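Side-chain contacts in glutamate receptor kainate-like protein (Pleurobrachia bachei, PDB 4ZDM), which binds glycine in the clamshell ligand-binding domain of a ctenophore ionotropic glutamate receptor and so probably drives the opening of an ion channel: residues G172-G177 and F186-E191; G117-S122 and P193-A198; I14-E17 and S22-S25; V93-S96 and V100-A103. All blocks are in the same frame, centred on the assembly; numbering follows the deposited sequence.

Contact 1 (G172-G177 and F186-E191); sequences GSYGEG and FVFIDE. With GLY (glycine), chain B.
CA of G177 sits over the face of the F188 ring, in a closely packed part of the contact: it stands 3.8 Å from the centroid of that ring, only 10° off the normal, a CH-pi contact that brings the first turn of helix 174-182 close down on strand 186-192. CB of D190 occupies the opposite face near the rim, which leaves the phenyl sandwiched. Beside it, CE1 of F186 reaches to 3.8 Å from G177 O. The Y174 side chain leaves the helix with CG anti to the backbone N (chi1 179°), which carries its ring out over the strand. There its CE1 edge meets D190 OD1 at 3.3 Å, the carboxylate plane turned 54° from the ring. Packing gives way to water at the phenol: one molecule lies 3.1 Å from Y174 OH and 2.8 Å from E191 O, to which it can donate. The other carboxylate oxygen of D190, OD2, forms a salt bridge with R147. The far side of the helix is looser. G175 is exposed there, and the S173 hydroxyl oxygen, at the N-cap, accepts from E176 N at 3.1 Å. At the strand end, E191 OE1 accepts from the ammonium of the bound glycine at 2.8 Å, the role expected of the acidic residue that lobe 2 contributes to the amino-acid site of ionotropic glutamate receptors.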
loop_
_atom_site.group_PDB
_atom_site.type_symbol
_atom_site.label_atom_id
_atom_site.label_comp_id
_atom_site.label_asym_id
_atom_site.label_seq_id
_atom_site.Cartn_x
_atom_site.Cartn_y
_atom_site.Cartn_z
ATOM N N GLY A 172 -10.461 10.716 -24.815
ATOM C CA GLY A 172 -10.302 9.918 -23.621
ATOM C C GLY A 172 -8.865 9.646 -23.212
ATOM O O GLY A 172 -8.605 9.214 -22.097
ATOM N N SER A 173 -7.925 9.879 -24.123
ATOM C CA SER A 173 -6.524 9.616 -23.844
ATOM C C SER A 173 -5.641 10.476 -24.737
ATOM O O SER A 173 -6.073 10.945 -25.782
ATOM C CB SER A 173 -6.187 8.147 -24.059
ATOM O OG SER A 173 -6.277 7.808 -25.426
ATOM N N TYR A 174 -4.403 10.656 -24.303
ATOM C CA TYR A 174 -3.371 11.326 -25.072
ATOM C C TYR A 174 -3.198 10.679 -26.434
ATOM O O TYR A 174 -3.163 11.361 -27.462
ATOM C CB TYR A 174 -2.082 11.275 -24.268
ATOM C CG TYR A 174 -0.866 11.879 -24.840
ATOM C CD1 TYR A 174 -0.736 13.256 -24.914
ATOM C CD2 TYR A 174 0.233 11.118 -25.129
ATOM C CE1 TYR A 174 0.445 13.822 -25.337
ATOM C CE2 TYR A 174 1.413 11.690 -25.525
ATOM C CZ TYR A 174 1.502 13.047 -25.612
ATOM O OH TYR A 174 2.708 13.661 -25.955
ATOM N N GLY A 175 -3.120 9.343 -26.437
ATOM C CA GLY A 175 -2.991 8.616 -27.694
ATOM C C GLY A 175 -4.107 8.896 -28.673
ATOM O O GLY A 175 -3.881 9.014 -29.885
ATOM N N GLU A 176 -5.325 8.982 -28.167
ATOM C CA GLU A 176 -6.454 9.281 -29.013
ATOM C C GLU A 176 -6.361 10.685 -29.588
ATOM O O GLU A 176 -6.664 10.910 -30.759
ATOM C CB GLU A 176 -7.768 9.099 -28.264
ATOM C CG GLU A 176 -8.921 9.261 -29.204
ATOM C CD GLU A 176 -10.259 9.050 -28.545
ATOM O OE1 GLU A 176 -10.276 8.606 -27.384
ATOM O OE2 GLU A 176 -11.291 9.307 -29.219
ATOM N N GLY A 177 -5.914 11.655 -28.794
ATOM C CA GLY A 177 -5.742 12.997 -29.334
ATOM C C GLY A 177 -4.729 13.036 -30.468
ATOM O O GLY A 177 -4.920 13.699 -31.484
ATOM N N PHE A 186 -7.685 18.752 -37.321
ATOM C CA PHE A 186 -7.869 18.669 -35.869
ATOM C C PHE A 186 -6.621 19.169 -35.155
ATOM O O PHE A 186 -5.543 18.594 -35.327
ATOM C CB PHE A 186 -8.162 17.222 -35.493
ATOM C CG PHE A 186 -8.403 16.968 -34.029
ATOM C CD1 PHE A 186 -7.347 16.719 -33.168
ATOM C CD2 PHE A 186 -9.697 16.899 -33.526
ATOM C CE1 PHE A 186 -7.583 16.416 -31.812
ATOM C CE2 PHE A 186 -9.923 16.619 -32.185
ATOM C CZ PHE A 186 -8.868 16.386 -31.342
ATOM N N VAL A 187 -6.766 20.234 -34.348
ATOM C CA VAL A 187 -5.683 20.800 -33.551
ATOM C C VAL A 187 -5.720 20.150 -32.169
ATOM O O VAL A 187 -6.726 20.236 -31.470
ATOM C CB VAL A 187 -5.790 22.321 -33.431
ATOM C CG1 VAL A 187 -4.711 22.867 -32.562
ATOM C CG2 VAL A 187 -5.701 22.978 -34.825
ATOM N N PHE A 188 -4.643 19.482 -31.815
ATOM C CA PHE A 188 -4.513 18.874 -30.496
ATOM C C PHE A 188 -3.715 19.805 -29.630
ATOM O O PHE A 188 -2.585 20.164 -29.962
ATOM C CB PHE A 188 -3.844 17.501 -30.603
ATOM C CG PHE A 188 -3.791 16.705 -29.306
ATOM C CD1 PHE A 188 -4.826 16.716 -28.398
ATOM C CD2 PHE A 188 -2.721 15.878 -29.049
ATOM C CE1 PHE A 188 -4.732 15.987 -27.226
ATOM C CE2 PHE A 188 -2.656 15.117 -27.879
ATOM C CZ PHE A 188 -3.667 15.176 -26.980
ATOM N N ILE A 189 -4.306 20.215 -28.510
ATOM C CA ILE A 189 -3.641 21.108 -27.577
ATOM C C ILE A 189 -3.180 20.274 -26.371
ATOM O O ILE A 189 -4.023 19.804 -25.602
ATOM C CB ILE A 189 -4.529 22.275 -27.127
ATOM C CG1 ILE A 189 -4.995 23.106 -28.326
ATOM C CG2 ILE A 189 -3.752 23.114 -26.133
ATOM C CD1 ILE A 189 -6.133 24.070 -27.987
ATOM N N ASP A 190 -1.877 20.083 -26.253
ATOM C CA ASP A 190 -1.338 19.281 -25.152
ATOM C C ASP A 190 0.061 19.771 -24.807
ATOM O O ASP A 190 0.366 20.930 -25.000
ATOM C CB ASP A 190 -1.420 17.797 -25.499
ATOM C CG ASP A 190 -1.466 16.904 -24.258
ATOM O OD1 ASP A 190 -0.415 16.555 -23.718
ATOM O OD2 ASP A 190 -2.579 16.551 -23.836
ATOM N N GLU A 191 0.868 18.916 -24.195
ATOM C CA GLU A 191 2.047 19.372 -23.465
ATOM C C GLU A 191 3.346 19.154 -24.188
ATOM O O GLU A 191 3.672 18.047 -24.613
ATOM C CB GLU A 191 2.157 18.660 -22.104
ATOM C CG GLU A 191 0.896 18.840 -21.235
ATOM C CD GLU A 191 1.029 18.233 -19.834
ATOM O OE1 GLU A 191 1.928 17.371 -19.641
ATOM O OE2 GLU A 191 0.233 18.665 -18.953
HETATM N N GLY B . 1.346 15.403 -17.728
HETATM C CA GLY B . -0.136 15.348 -17.815
HETATM C C GLY B . -0.844 15.715 -16.558
HETATM O O GLY B . -2.080 15.832 -16.526
HETATM O OXT GLY B . -0.192 15.903 -15.486
HETATM O O HOH W 1 2.906 15.558 -23.564
#

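Contact 2 (G117-S122 and P193-A198); sequences GALVKS and PGINYA
A short helix laid against the β-sheet of lobe 2 defines this contact, in which L119 of strand 112-121 and I195 of helix 194-198 meet tip to tip. One methyl does all the touching from the strand: L119 CD2 is 3.9 Å from I195 CG1, and it lies almost as close to the two methyls of that branched side chain, at 4.0 Å from I195 CG2 and from I195 CD1. The methyl therefore sits in the fork of the isoleucine. The CB of I195 points to the strand, and with CG1 anti to the backbone N (chi1 -165°) both branches reach L119 CD2. In the clamshell fold of the receptor's ligand-binding domain, strand 112-121 pairs antiparallel with strand 186-192, and the helix follows directly from that second strand, so the isoleucine is brought back against the face of the sheet that bears the leucine. M181 and I205 also touch L119, while Y174 and F188 touch I195, which makes the pair part of a larger apolar cluster. Toward the surface the packing thins out: the amide of exposed N196 flanks the same methyl, its ND2 4.2 Å from L119 CD2. The peptide bond before P193 is cis, and P193 O accepts from N196 N at 2.9 Å and from Y197 N at 3.3 Å.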
loop_
_atom_site.group_PDB
_atom_site.type_symbol
_atom_site.label_atom_id
_atom_site.label_comp_id
_atom_site.label_asym_id
_atom_site.label_seq_id
_atom_site.Cartn_x
_atom_site.Cartn_y
_atom_site.Cartn_z
ATOM N N GLY A 117 1.253 23.365 -26.237
ATOM C CA GLY A 117 1.380 23.622 -27.656
ATOM C C GLY A 117 0.161 23.130 -28.382
ATOM O O GLY A 117 -0.417 22.121 -28.028
ATOM N N ALA A 118 -0.182 23.859 -29.431
ATOM C CA ALA A 118 -1.296 23.505 -30.309
ATOM C C ALA A 118 -0.701 22.941 -31.593
ATOM O O ALA A 118 -0.043 23.701 -32.329
ATOM C CB ALA A 118 -2.131 24.721 -30.575
ATOM N N LEU A 119 -0.858 21.635 -31.824
ATOM C CA LEU A 119 -0.229 20.996 -32.967
ATOM C C LEU A 119 -1.310 20.516 -33.949
ATOM O O LEU A 119 -2.439 20.178 -33.551
ATOM C CB LEU A 119 0.695 19.860 -32.505
ATOM C CG LEU A 119 2.101 20.279 -32.071
ATOM C CD1 LEU A 119 2.122 21.176 -30.841
ATOM C CD2 LEU A 119 2.936 19.000 -31.866
ATOM N N VAL A 120 -0.956 20.502 -35.239
ATOM C CA VAL A 120 -1.932 20.219 -36.298
ATOM C C VAL A 120 -1.203 19.604 -37.477
ATOM O O VAL A 120 -0.020 19.886 -37.668
ATOM C CB VAL A 120 -2.682 21.523 -36.709
ATOM C CG1 VAL A 120 -1.727 22.498 -37.406
ATOM C CG2 VAL A 120 -3.929 21.219 -37.566
ATOM N N LYS A 121 -1.940 18.833 -38.278
ATOM C CA LYS A 121 -1.404 18.340 -39.572
ATOM C C LYS A 121 -1.452 19.530 -40.553
ATOM O O LYS A 121 -2.493 20.124 -40.757
ATOM C CB LYS A 121 -2.208 17.151 -40.079
ATOM C CG LYS A 121 -1.631 16.478 -41.343
ATOM C CD LYS A 121 -2.598 15.395 -41.839
ATOM C CE LYS A 121 -2.332 15.001 -43.290
ATOM N NZ LYS A 121 -3.422 14.091 -43.759
ATOM N N SER A 122 -0.301 19.912 -41.078
ATOM C CA SER A 122 -0.195 21.127 -41.903
ATOM C C SER A 122 -1.013 21.008 -43.181
ATOM O O SER A 122 -0.927 20.004 -43.886
ATOM C CB SER A 122 1.270 21.415 -42.253
ATOM O OG SER A 122 1.393 22.674 -42.906
ATOM N N PRO A 193 7.459 19.240 -23.398
ATOM C CA PRO A 193 8.110 18.683 -24.593
ATOM C C PRO A 193 7.563 17.365 -25.061
ATOM O O PRO A 193 7.897 16.917 -26.164
ATOM C CB PRO A 193 9.570 18.509 -24.124
ATOM C CG PRO A 193 9.460 18.247 -22.707
ATOM C CD PRO A 193 8.307 19.104 -22.199
ATOM N N GLY A 194 6.756 16.718 -24.249
ATOM C CA GLY A 194 6.356 15.353 -24.580
ATOM C C GLY A 194 5.730 15.206 -25.951
ATOM O O GLY A 194 5.984 14.200 -26.641
ATOM N N ILE A 195 4.862 16.127 -26.347
ATOM C CA ILE A 195 4.223 15.999 -27.645
ATOM C C ILE A 195 5.220 16.158 -28.804
ATOM O O ILE A 195 4.941 15.676 -29.902
ATOM C CB ILE A 195 3.018 16.953 -27.763
ATOM C CG1 ILE A 195 2.151 16.550 -28.944
ATOM C CG2 ILE A 195 3.460 18.387 -27.914
ATOM C CD1 ILE A 195 0.869 17.267 -28.972
ATOM N N ASN A 196 6.362 16.784 -28.570
ATOM C CA ASN A 196 7.382 16.853 -29.596
ATOM C C ASN A 196 8.090 15.524 -29.708
ATOM O O ASN A 196 8.467 15.122 -30.816
ATOM C CB ASN A 196 8.378 17.963 -29.298
ATOM C CG ASN A 196 7.784 19.356 -29.406
ATOM O OD1 ASN A 196 8.232 20.285 -28.702
ATOM N ND2 ASN A 196 6.791 19.529 -30.238
ATOM N N TYR A 197 8.262 14.789 -28.605
ATOM C CA TYR A 197 8.760 13.433 -28.684
ATOM C C TYR A 197 7.748 12.558 -29.447
ATOM O O TYR A 197 8.103 11.761 -30.314
ATOM C CB TYR A 197 9.011 12.865 -27.274
ATOM C CG TYR A 197 9.263 11.378 -27.243
ATOM C CD1 TYR A 197 8.204 10.496 -27.191
ATOM C CD2 TYR A 197 10.564 10.855 -27.275
ATOM C CE1 TYR A 197 8.403 9.131 -27.196
ATOM C CE2 TYR A 197 10.776 9.467 -27.271
ATOM C CZ TYR A 197 9.677 8.630 -27.237
ATOM O OH TYR A 197 9.885 7.258 -27.225
ATOM N N ALA A 198 6.479 12.681 -29.104
ATOM C CA ALA A 198 5.423 11.808 -29.645
ATOM C C ALA A 198 5.295 11.972 -31.152
ATOM O O ALA A 198 4.872 11.011 -31.826
ATOM C CB ALA A 198 4.079 12.095 -28.969
#

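Contact 3 (I14-E17 and S22-S25); sequences IIPE and SEPS
Van der Waals contact centres on P16, whose ring is met by S22, E23 and P24. The closest approach is P16 CB to S22 O, 3.4 Å, with the ring carbon laid against a carbonyl oxygen that is buried here and has no hydrogen-bonding partner in the model. The carboxylate end of E23 arrives next, its CD 3.6 Å from P16 CB. The glutamate chain bends at chi2 (-72°) and folds back over the proline, the two side chains crossing at about a right angle. The second proline adds a lighter apolar touch, P16 CG to P24 CD at 4.2 Å. All of this belongs to the long loop that leaves strand 8-13 in lobe 1 of the ligand-binding clamshell, a loop that further on carries the disulfide C28-C36 before it reaches helix 40-52. Among the polar interactions, the S22 hydroxyl donates to E23 O at 2.8 Å, a bond within 22-25. It approaches from above the carbonyl plane, 43° out of it, and S22 OG is engaged by T38 N as well, which fixes its rotation. Across the contact the polar link is made by a water, which donates to E23 OE2 at 2.8 Å and weakly to P16 O at 3.2 Å. Next to the proline, the CB of E17 points away from 22-25, and E17 OE1 forms a salt bridge with R147.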
loop_
_atom_site.group_PDB
_atom_site.type_symbol
_atom_site.label_atom_id
_atom_site.label_comp_id
_atom_site.label_asym_id
_atom_site.label_seq_id
_atom_site.Cartn_x
_atom_site.Cartn_y
_atom_site.Cartn_z
ATOM N N ILE A 14 1.470 5.339 -11.733
ATOM C CA ILE A 14 1.948 5.462 -13.112
ATOM C C ILE A 14 0.781 5.420 -14.089
ATOM O O ILE A 14 -0.245 4.790 -13.825
ATOM C CB ILE A 14 2.948 4.344 -13.508
ATOM C CG1 ILE A 14 2.307 2.979 -13.489
ATOM C CG2 ILE A 14 4.126 4.358 -12.565
ATOM C CD1 ILE A 14 3.118 1.924 -14.291
ATOM N N ILE A 15 0.997 6.046 -15.251
ATOM C CA ILE A 15 0.240 5.855 -16.483
ATOM C C ILE A 15 1.278 5.756 -17.566
ATOM O O ILE A 15 2.075 6.645 -17.737
ATOM C CB ILE A 15 -0.733 6.999 -16.780
ATOM C CG1 ILE A 15 -1.877 7.010 -15.764
ATOM C CG2 ILE A 15 -1.311 6.855 -18.203
ATOM C CD1 ILE A 15 -2.787 8.167 -15.876
ATOM N N PRO A 16 1.232 4.725 -18.417
ATOM C CA PRO A 16 2.151 4.678 -19.549
ATOM C C PRO A 16 1.951 5.864 -20.481
ATOM O O PRO A 16 0.819 6.154 -20.919
ATOM C CB PRO A 16 1.767 3.371 -20.239
ATOM C CG PRO A 16 1.329 2.492 -19.123
ATOM C CD PRO A 16 0.495 3.452 -18.286
ATOM N N GLU A 17 3.070 6.504 -20.807
ATOM C CA GLU A 17 3.155 7.606 -21.766
ATOM C C GLU A 17 4.611 7.870 -21.983
ATOM O O GLU A 17 5.300 8.395 -21.091
ATOM C CB GLU A 17 2.443 8.862 -21.286
ATOM C CG GLU A 17 2.419 9.936 -22.346
ATOM C CD GLU A 17 1.736 11.201 -21.856
ATOM O OE1 GLU A 17 0.607 11.045 -21.354
ATOM O OE2 GLU A 17 2.314 12.299 -22.041
ATOM N N SER A 22 7.034 3.663 -20.121
ATOM C CA SER A 22 6.534 2.786 -21.186
ATOM C C SER A 22 5.268 2.029 -20.838
ATOM O O SER A 22 4.858 1.980 -19.695
ATOM C CB SER A 22 7.636 1.789 -21.536
ATOM O OG SER A 22 7.797 0.847 -20.500
ATOM N N GLU A 23 4.620 1.441 -21.856
ATOM C CA GLU A 23 3.696 0.348 -21.574
ATOM C C GLU A 23 4.459 -0.797 -20.890
ATOM O O GLU A 23 5.668 -0.939 -21.080
ATOM C CB GLU A 23 3.049 -0.159 -22.876
ATOM C CG GLU A 23 2.235 0.846 -23.584
ATOM C CD GLU A 23 0.916 1.189 -22.926
ATOM O OE1 GLU A 23 0.444 0.485 -22.026
ATOM O OE2 GLU A 23 0.285 2.188 -23.366
ATOM N N PRO A 24 3.755 -1.633 -20.144
ATOM C CA PRO A 24 4.392 -2.840 -19.588
ATOM C C PRO A 24 4.846 -3.757 -20.724
ATOM O O PRO A 24 4.177 -3.802 -21.761
ATOM C CB PRO A 24 3.287 -3.493 -18.762
ATOM C CG PRO A 24 1.999 -2.907 -19.282
ATOM C CD PRO A 24 2.336 -1.519 -19.763
ATOM N N SER A 25 5.976 -4.419 -20.537
ATOM C CA SER A 25 6.422 -5.433 -21.503
ATOM C C SER A 25 5.293 -6.388 -21.819
ATOM O O SER A 25 4.416 -6.701 -21.008
ATOM C CB SER A 25 7.608 -6.184 -20.930
ATOM O OG SER A 25 7.201 -6.843 -19.789
HETATM O O HOH W 2 1.365 4.773 -23.794
#

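Contact 4 (V93-S96 and V100-A103); sequences VALS and VRKA. With GLY (glycine), chain B.
A single guanidinium nitrogen, R101 NH1, serves both the protein and the ligand: it donates to S96 O at 3.0 Å and to OXT of the bound glycine at 2.8 Å. This is the arginine of the glutamate-receptor ligand site that clasps the α-carboxylate, set on helix 99-102 of lobe 1 and facing strand 94-96. Both acceptors lie at the guanidinium edge, near its plane. The bond to S96 O is made in the carbonyl plane, on a lone pair, while that to the ligand oxygen is almost straight at 171°. The side chain runs extended from CG to NE, carrying the head group from the helix to the ligand. Its second nitrogen, R101 NH2, donates to glycine O at 2.9 Å, making the grip on the carboxylate two-pronged, and G67 O accepts from that nitrogen too. With two bonds to the carboxylate and one to the S96 carbonyl, the rotation of the guanidinium is well fixed, and its positive charge probably balances the carboxylate. L95 borders the group, its CD1 lying obliquely 3.7 Å from R101 NH1. The ligand's amino end is held by strand 94-96, where A94, the centre of an inverse gamma turn, offers its carbonyl O to glycine N at 2.7 Å. S96 OG makes a weak bond to the same nitrogen and is itself engaged by E191. On the carboxylate side, S96 N donates to glycine OXT at 2.9 Å, essentially straight at 178°.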
loop_
_atom_site.group_PDB
_atom_site.type_symbol
_atom_site.label_atom_id
_atom_site.label_comp_id
_atom_site.label_asym_id
_atom_site.label_seq_id
_atom_site.Cartn_x
_atom_site.Cartn_y
_atom_site.Cartn_z
ATOM N N VAL A 93 4.496 9.833 -12.755
ATOM C CA VAL A 93 4.422 10.388 -14.107
ATOM C C VAL A 93 5.046 11.774 -14.084
ATOM O O VAL A 93 5.414 12.281 -13.004
ATOM C CB VAL A 93 3.007 10.461 -14.634
ATOM C CG1 VAL A 93 2.344 9.048 -14.659
ATOM C CG2 VAL A 93 2.113 11.448 -13.875
ATOM N N ALA A 94 5.142 12.414 -15.248
ATOM C CA ALA A 94 5.448 13.829 -15.307
ATOM C C ALA A 94 4.149 14.542 -15.049
ATOM O O ALA A 94 3.307 14.800 -15.932
ATOM C CB ALA A 94 6.061 14.192 -16.672
ATOM N N LEU A 95 3.928 14.791 -13.756
ATOM C CA LEU A 95 2.650 15.342 -13.309
ATOM C C LEU A 95 2.710 16.848 -13.309
ATOM O O LEU A 95 3.556 17.469 -12.643
ATOM C CB LEU A 95 2.290 14.835 -11.911
ATOM C CG LEU A 95 0.849 15.050 -11.495
ATOM C CD1 LEU A 95 -0.121 14.188 -12.293
ATOM C CD2 LEU A 95 0.668 14.817 -9.999
ATOM N N SER A 96 1.834 17.471 -14.091
ATOM C CA SER A 96 1.856 18.899 -14.233
ATOM C C SER A 96 1.328 19.592 -12.993
ATOM O O SER A 96 0.233 19.303 -12.479
ATOM C CB SER A 96 1.022 19.298 -15.442
ATOM O OG SER A 96 1.496 18.529 -16.531
ATOM N N VAL A 100 -5.078 24.188 -9.377
ATOM C CA VAL A 100 -6.191 23.393 -8.868
ATOM C C VAL A 100 -5.692 22.111 -8.160
ATOM O O VAL A 100 -6.202 21.740 -7.088
ATOM C CB VAL A 100 -7.154 23.063 -9.961
ATOM C CG1 VAL A 100 -8.287 22.276 -9.367
ATOM C CG2 VAL A 100 -7.742 24.338 -10.564
ATOM N N ARG A 101 -4.705 21.420 -8.745
ATOM C CA ARG A 101 -4.102 20.301 -8.065
ATOM C C ARG A 101 -3.351 20.666 -6.814
ATOM O O ARG A 101 -3.457 19.948 -5.807
ATOM C CB ARG A 101 -3.155 19.594 -9.037
ATOM C CG ARG A 101 -3.859 18.944 -10.225
ATOM C CD ARG A 101 -2.867 18.429 -11.258
ATOM N NE ARG A 101 -3.581 17.665 -12.291
ATOM C CZ ARG A 101 -2.960 17.080 -13.298
ATOM N NH1 ARG A 101 -1.653 17.279 -13.506
ATOM N NH2 ARG A 101 -3.618 16.305 -14.139
ATOM N N LYS A 102 -2.580 21.743 -6.848
ATOM C CA LYS A 102 -1.738 22.143 -5.726
ATOM C C LYS A 102 -2.587 22.506 -4.495
ATOM O O LYS A 102 -2.073 22.460 -3.352
ATOM C CB LYS A 102 -0.812 23.292 -6.147
ATOM C CG LYS A 102 0.250 23.668 -5.119
ATOM C CD LYS A 102 1.017 24.891 -5.611
ATOM C CE LYS A 102 1.470 25.809 -4.460
ATOM N NZ LYS A 102 1.776 27.227 -4.935
ATOM N N ALA A 103 -3.871 22.831 -4.698
ATOM C CA ALA A 103 -4.736 23.075 -3.542
ATOM C C ALA A 103 -4.881 21.837 -2.679
ATOM O O ALA A 103 -5.107 21.923 -1.483
ATOM C CB ALA A 103 -6.100 23.524 -4.012
HETATM N N GLY B . 1.346 15.403 -17.728
HETATM C CA GLY B . -0.136 15.348 -17.815
HETATM C C GLY B . -0.844 15.715 -16.558
HETATM O O GLY B . -2.080 15.832 -16.526
HETATM O OXT GLY B . -0.192 15.903 -15.486
#

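In the fold
From the N terminus, contact 3 closes a four-residue turn of chain within the long connection from strand 8-13 to helix 40-52, and contact 4 then closes another short loop between strand 94-96 and helix 99-102; both lie in lobe 1, and I15 N packs on V93 CG1 between them. Contact 2 opens at 117-122 and spans a long excursion through lobe 2. Contact 1 opens and closes within it before the chain returns at 193-198. The two lobe 2 contacts share a sheet through paired strands, D190 O and G117 N being 2.9 Å apart. Contacts between the lobes include E191 OE2 at 2.7 Å from S96 OG beside the glycine, and Y174 packing on E17.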